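Long-range contact in alpha-L-rhamnosidase (Klebsiella oxytoca, PDB 4XHC), which hydrolyses terminal alpha-L-rhamnose residues from rhamnosides as a two-domain member of glycoside hydrolase family 78: residues A460-Y472 with F504-S516. Sequence-based numbering, arbitrary orientation.
Sequences AVAMNTPYLRHHY and FWEIFDPAHPDFS. With RAM (alpha-L-rhamnopyranose), chain C.
Two groups grip OG1 of Thr465, the residue whose methyl CG2 meets Ile507 CD1 at 3.9 Å: Leu468 N donates to this oxygen, capping helix 466-478, and Asp360 is bonded to it as well. Next to it, the carbonyl oxygen of Asn464 receives the backbone N-H of Phe508, N to O 3.1 Å with an angle of 149° at the hydrogen, the one hydrogen bond between 460-472 and 504-516. CG2 of Ile507 packs against the same oxygen. The Asn464 side chain turns toward the far end of the 504-516 loop: with CG set beside its own backbone N (chi1 -81°), the amide lies against the Phe515 ring, ND2 3.4 Å from CE2 and the two planes 43° apart. ND2 itself is bonded to Trp361 O, which helps set the orientation of the amide. Asp509 serves its own loop, Asp509 OD1 accepting from Ala511 N in an Asx turn and Asp509 OD2 from His512 ND1 at 3.2 Å. CD and CG of Pro466, first in the helix, rest against the loop carbonyls, CD 3.4 Å from Glu506 O and CG 3.5 Å from Trp505 O. Glu506 points away from this packing, its extended chain bringing OE2 to O2 of rhamnose at 2.6 Å; Tyr518 also binds OE2, and Arg241 pairs with OE1. An N-capped helix start thus backs a sugar-binding loop of the rhamnose pocket in the six-hairpin glycosidase domain.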
loop_
_atom_site.group_PDB
_atom_site.type_symbol
_atom_site.label_atom_id
_atom_site.label_comp_id
_atom_site.label_asym_id
_atom_site.label_seq_id
_atom_site.Cartn_x
_atom_site.Cartn_y
_atom_site.Cartn_z
ATOM N N ALA A 460 -20.111 37.223 22.179
ATOM C CA ALA A 460 -19.824 35.911 22.741
ATOM C C ALA A 460 -19.400 34.882 21.685
ATOM O O ALA A 460 -18.568 34.024 21.958
ATOM C CB ALA A 460 -21.047 35.409 23.512
ATOM N N VAL A 461 -20.012 34.925 20.504
ATOM C CA VAL A 461 -19.783 33.893 19.498
ATOM C C VAL A 461 -18.638 34.327 18.594
ATOM O O VAL A 461 -18.803 35.212 17.735
ATOM C CB VAL A 461 -21.053 33.606 18.670
ATOM C CG1 VAL A 461 -20.764 32.573 17.582
ATOM C CG2 VAL A 461 -22.171 33.116 19.573
ATOM N N ALA A 462 -17.492 33.688 18.786
ATOM C CA ALA A 462 -16.237 34.170 18.230
ATOM C C ALA A 462 -15.981 33.653 16.824
ATOM O O ALA A 462 -16.696 32.772 16.337
ATOM C CB ALA A 462 -15.089 33.770 19.141
ATOM N N MET A 463 -14.954 34.227 16.196
ATOM C CA MET A 463 -14.496 33.817 14.875
ATOM C C MET A 463 -13.528 32.631 14.984
ATOM O O MET A 463 -12.641 32.634 15.837
ATOM C CB MET A 463 -13.760 34.973 14.205
ATOM C CG MET A 463 -14.558 36.269 14.101
ATOM S SD MET A 463 -13.621 37.595 13.310
ATOM C CE MET A 463 -12.656 38.166 14.708
ATOM N N ASN A 464 -13.693 31.633 14.118
ATOM C CA ASN A 464 -12.860 30.434 14.166
ATOM C C ASN A 464 -11.901 30.259 12.994
ATOM O O ASN A 464 -11.086 29.346 13.021
ATOM C CB ASN A 464 -13.740 29.188 14.239
ATOM C CG ASN A 464 -14.247 28.900 15.639
ATOM O OD1 ASN A 464 -13.797 29.487 16.626
ATOM N ND2 ASN A 464 -15.206 27.989 15.728
ATOM N N THR A 465 -11.978 31.102 11.970
ATOM C CA THR A 465 -11.146 30.902 10.782
ATOM C C THR A 465 -10.517 32.197 10.272
ATOM O O THR A 465 -11.075 33.275 10.444
ATOM C CB THR A 465 -11.958 30.274 9.632
ATOM O OG1 THR A 465 -13.062 31.124 9.297
ATOM C CG2 THR A 465 -12.480 28.914 10.037
ATOM N N PRO A 466 -9.341 32.098 9.643
ATOM C CA PRO A 466 -8.832 33.280 8.978
ATOM C C PRO A 466 -9.738 33.742 7.827
ATOM O O PRO A 466 -9.635 34.884 7.393
ATOM C CB PRO A 466 -7.467 32.829 8.457
ATOM C CG PRO A 466 -7.092 31.672 9.302
ATOM C CD PRO A 466 -8.381 30.987 9.593
ATOM N N TYR A 467 -10.608 32.864 7.336
ATOM C CA TYR A 467 -11.627 33.244 6.343
ATOM C C TYR A 467 -12.527 34.370 6.869
ATOM O O TYR A 467 -12.708 35.389 6.207
ATOM C CB TYR A 467 -12.476 32.018 5.973
ATOM C CG TYR A 467 -13.625 32.282 5.032
ATOM C CD1 TYR A 467 -13.399 32.521 3.691
ATOM C CD2 TYR A 467 -14.935 32.257 5.479
ATOM C CE1 TYR A 467 -14.440 32.756 2.808
ATOM C CE2 TYR A 467 -15.987 32.488 4.611
ATOM C CZ TYR A 467 -15.735 32.742 3.267
ATOM O OH TYR A 467 -16.772 32.970 2.378
ATOM N N LEU A 468 -13.091 34.180 8.058
ATOM C CA LEU A 468 -13.957 35.194 8.642
ATOM C C LEU A 468 -13.152 36.397 9.095
ATOM O O LEU A 468 -13.626 37.525 9.035
ATOM C CB LEU A 468 -14.771 34.638 9.807
ATOM C CG LEU A 468 -15.792 35.600 10.411
ATOM C CD1 LEU A 468 -16.673 36.195 9.330
ATOM C CD2 LEU A 468 -16.647 34.882 11.438
ATOM N N ARG A 469 -11.930 36.166 9.539
ATOM C CA ARG A 469 -11.076 37.265 9.971
ATOM C C ARG A 469 -10.739 38.190 8.822
ATOM O O ARG A 469 -10.612 39.390 9.017
ATOM C CB ARG A 469 -9.789 36.727 10.570
ATOM C CG ARG A 469 -10.009 35.996 11.879
ATOM C CD ARG A 469 -9.505 36.814 13.042
ATOM N NE ARG A 469 -9.664 36.101 14.302
ATOM C CZ ARG A 469 -9.229 36.564 15.468
ATOM N NH1 ARG A 469 -8.609 37.733 15.516
ATOM N NH2 ARG A 469 -9.394 35.861 16.580
ATOM N N HIS A 470 -10.583 37.631 7.628
ATOM C CA HIS A 470 -10.366 38.448 6.440
ATOM C C HIS A 470 -11.410 39.545 6.340
ATOM O O HIS A 470 -11.093 40.689 6.018
ATOM C CB HIS A 470 -10.433 37.594 5.179
ATOM C CG HIS A 470 -10.673 38.387 3.935
ATOM N ND1 HIS A 470 -9.650 38.979 3.227
ATOM C CD2 HIS A 470 -11.815 38.698 3.281
ATOM C CE1 HIS A 470 -10.153 39.615 2.186
ATOM N NE2 HIS A 470 -11.464 39.459 2.197
ATOM N N HIS A 471 -12.655 39.184 6.611
ATOM C CA HIS A 471 -13.761 40.119 6.480
ATOM C C HIS A 471 -13.757 41.162 7.582
ATOM O O HIS A 471 -14.115 42.307 7.350
ATOM C CB HIS A 471 -15.083 39.356 6.416
ATOM C CG HIS A 471 -15.164 38.439 5.238
ATOM N ND1 HIS A 471 -14.689 37.147 5.277
ATOM C CD2 HIS A 471 -15.611 38.641 3.975
ATOM C CE1 HIS A 471 -14.864 36.583 4.096
ATOM N NE2 HIS A 471 -15.412 37.470 3.288
ATOM N N TYR A 472 -13.334 40.760 8.773
ATOM C CA TYR A 472 -13.124 41.686 9.879
ATOM C C TYR A 472 -12.116 42.765 9.483
ATOM O O TYR A 472 -12.328 43.956 9.735
ATOM C CB TYR A 472 -12.648 40.907 11.103
ATOM C CG TYR A 472 -12.302 41.739 12.308
ATOM C CD1 TYR A 472 -13.154 42.737 12.765
ATOM C CD2 TYR A 472 -11.132 41.497 13.019
ATOM C CE1 TYR A 472 -12.834 43.491 13.878
ATOM C CE2 TYR A 472 -10.807 42.244 14.139
ATOM C CZ TYR A 472 -11.662 43.239 14.558
ATOM O OH TYR A 472 -11.328 43.974 15.662
ATOM N N PHE A 504 -0.289 29.335 5.897
ATOM C CA PHE A 504 -1.383 29.668 6.808
ATOM C C PHE A 504 -2.474 28.591 6.852
ATOM O O PHE A 504 -2.734 27.890 5.868
ATOM C CB PHE A 504 -1.960 31.056 6.509
ATOM C CG PHE A 504 -1.036 32.175 6.886
ATOM C CD1 PHE A 504 -0.468 32.222 8.150
ATOM C CD2 PHE A 504 -0.711 33.164 5.980
ATOM C CE1 PHE A 504 0.402 33.237 8.504
ATOM C CE2 PHE A 504 0.157 34.183 6.328
ATOM C CZ PHE A 504 0.715 34.218 7.593
ATOM N N TRP A 505 -3.122 28.495 8.012
ATOM C CA TRP A 505 -3.962 27.350 8.346
ATOM C C TRP A 505 -5.420 27.562 7.967
ATOM O O TRP A 505 -5.905 28.688 7.952
ATOM C CB TRP A 505 -3.869 27.056 9.849
ATOM C CG TRP A 505 -2.457 26.910 10.375
ATOM C CD1 TRP A 505 -1.330 26.630 9.657
ATOM C CD2 TRP A 505 -2.041 27.020 11.740
ATOM N NE1 TRP A 505 -0.240 26.571 10.491
ATOM C CE2 TRP A 505 -0.650 26.809 11.774
ATOM C CE3 TRP A 505 -2.712 27.286 12.935
ATOM C CZ2 TRP A 505 0.083 26.856 12.957
ATOM C CZ3 TRP A 505 -1.986 27.332 14.108
ATOM C CH2 TRP A 505 -0.603 27.119 14.113
ATOM N N GLU A 506 -6.112 26.465 7.682
ATOM C CA GLU A 506 -7.552 26.490 7.458
ATOM C C GLU A 506 -8.321 27.007 8.697
ATOM O O GLU A 506 -9.202 27.866 8.578
ATOM C CB GLU A 506 -8.030 25.090 7.114
ATOM C CG GLU A 506 -9.521 24.965 6.826
ATOM C CD GLU A 506 -9.991 23.525 6.782
ATOM O OE1 GLU A 506 -9.267 22.667 7.338
ATOM O OE2 GLU A 506 -11.057 23.230 6.183
ATOM N N ILE A 507 -7.973 26.473 9.865
ATOM C CA ILE A 507 -8.659 26.765 11.123
ATOM C C ILE A 507 -7.701 27.441 12.106
ATOM O O ILE A 507 -6.582 26.974 12.281
ATOM C CB ILE A 507 -9.136 25.444 11.789
ATOM C CG1 ILE A 507 -9.976 24.594 10.822
ATOM C CG2 ILE A 507 -9.889 25.716 13.081
ATOM C CD1 ILE A 507 -11.213 25.274 10.282
ATOM N N PHE A 508 -8.129 28.524 12.753
ATOM C CA PHE A 508 -7.331 29.135 13.835
ATOM C C PHE A 508 -8.126 30.050 14.791
ATOM O O PHE A 508 -8.520 31.172 14.440
ATOM C CB PHE A 508 -6.106 29.880 13.263
ATOM C CG PHE A 508 -5.167 30.420 14.320
ATOM C CD1 PHE A 508 -4.774 29.633 15.403
ATOM C CD2 PHE A 508 -4.667 31.711 14.226
ATOM C CE1 PHE A 508 -3.921 30.132 16.372
ATOM C CE2 PHE A 508 -3.813 32.214 15.197
ATOM C CZ PHE A 508 -3.439 31.424 16.269
ATOM N N ASP A 509 -8.374 29.540 15.992
ATOM C CA ASP A 509 -8.931 30.315 17.101
ATOM C C ASP A 509 -7.811 30.436 18.142
ATOM O O ASP A 509 -7.475 29.447 18.789
ATOM C CB ASP A 509 -10.149 29.585 17.691
ATOM C CG ASP A 509 -10.696 30.246 18.953
ATOM O OD1 ASP A 509 -10.271 31.373 19.304
ATOM O OD2 ASP A 509 -11.568 29.619 19.595
ATOM N N PRO A 510 -7.220 31.638 18.296
ATOM C CA PRO A 510 -6.088 31.850 19.214
ATOM C C PRO A 510 -6.315 31.334 20.621
ATOM O O PRO A 510 -5.389 30.832 21.234
ATOM C CB PRO A 510 -5.940 33.366 19.239
ATOM C CG PRO A 510 -6.429 33.806 17.903
ATOM C CD PRO A 510 -7.490 32.833 17.477
ATOM N N ALA A 511 -7.546 31.450 21.112
ATOM C CA ALA A 511 -7.896 30.978 22.455
ATOM C C ALA A 511 -7.970 29.448 22.577
ATOM O O ALA A 511 -7.860 28.934 23.685
ATOM C CB ALA A 511 -9.209 31.602 22.909
ATOM N N HIS A 512 -8.185 28.736 21.461
ATOM C CA HIS A 512 -8.201 27.253 21.432
ATOM C C HIS A 512 -7.423 26.755 20.225
ATOM O O HIS A 512 -8.005 26.496 19.166
ATOM C CB HIS A 512 -9.631 26.703 21.362
ATOM C CG HIS A 512 -10.481 27.101 22.524
ATOM N ND1 HIS A 512 -11.370 28.153 22.464
ATOM C CD2 HIS A 512 -10.558 26.613 23.782
ATOM C CE1 HIS A 512 -11.969 28.288 23.634
ATOM N NE2 HIS A 512 -11.493 27.366 24.451
ATOM N N PRO A 513 -6.095 26.621 20.362
ATOM C CA PRO A 513 -5.340 26.328 19.137
ATOM C C PRO A 513 -5.535 24.883 18.665
ATOM O O PRO A 513 -5.292 24.598 17.502
ATOM C CB PRO A 513 -3.885 26.622 19.536
ATOM C CG PRO A 513 -3.947 27.246 20.906
ATOM C CD PRO A 513 -5.212 26.746 21.534
ATOM N N ASP A 514 -6.025 24.009 19.554
ATOM C CA ASP A 514 -6.363 22.606 19.225
ATOM C C ASP A 514 -7.657 22.396 18.435
ATOM O O ASP A 514 -7.947 21.276 18.017
ATOM C CB ASP A 514 -6.475 21.776 20.514
ATOM C CG ASP A 514 -5.150 21.186 20.949
ATOM O OD1 ASP A 514 -4.126 21.426 20.268
ATOM O OD2 ASP A 514 -5.135 20.471 21.979
ATOM N N PHE A 515 -8.422 23.463 18.233
ATOM C CA PHE A 515 -9.784 23.358 17.733
ATOM C C PHE A 515 -9.867 22.724 16.348
ATOM O O PHE A 515 -9.065 23.036 15.468
ATOM C CB PHE A 515 -10.463 24.743 17.723
ATOM C CG PHE A 515 -11.794 24.749 17.039
ATOM C CD1 PHE A 515 -12.881 24.067 17.608
ATOM C CD2 PHE A 515 -11.963 25.384 15.809
ATOM C CE1 PHE A 515 -14.112 24.028 16.973
ATOM C CE2 PHE A 515 -13.196 25.354 15.170
ATOM C CZ PHE A 515 -14.270 24.672 15.754
ATOM N N SER A 516 -10.848 21.838 16.182
ATOM C CA SER A 516 -11.225 21.325 14.879
ATOM C C SER A 516 -12.726 21.156 14.776
ATOM O O SER A 516 -13.314 20.471 15.609
ATOM C CB SER A 516 -10.594 19.964 14.608
ATOM O OG SER A 516 -10.991 19.490 13.323
HETATM C C1 RAM C . -14.668 23.023 4.195
HETATM C C2 RAM C . -13.376 23.704 3.787
HETATM C C3 RAM C . -13.615 24.660 2.634
HETATM C C4 RAM C . -14.905 25.425 2.877
HETATM C C5 RAM C . -16.070 24.453 2.793
HETATM C C6 RAM C . -17.226 24.828 3.686
HETATM O O1 RAM C . -14.394 21.701 4.446
HETATM O O2 RAM C . -12.938 24.443 4.916
HETATM O O3 RAM C . -12.527 25.577 2.502
HETATM O O4 RAM C . -15.075 26.431 1.896
HETATM O O5 RAM C . -15.641 23.125 3.161
#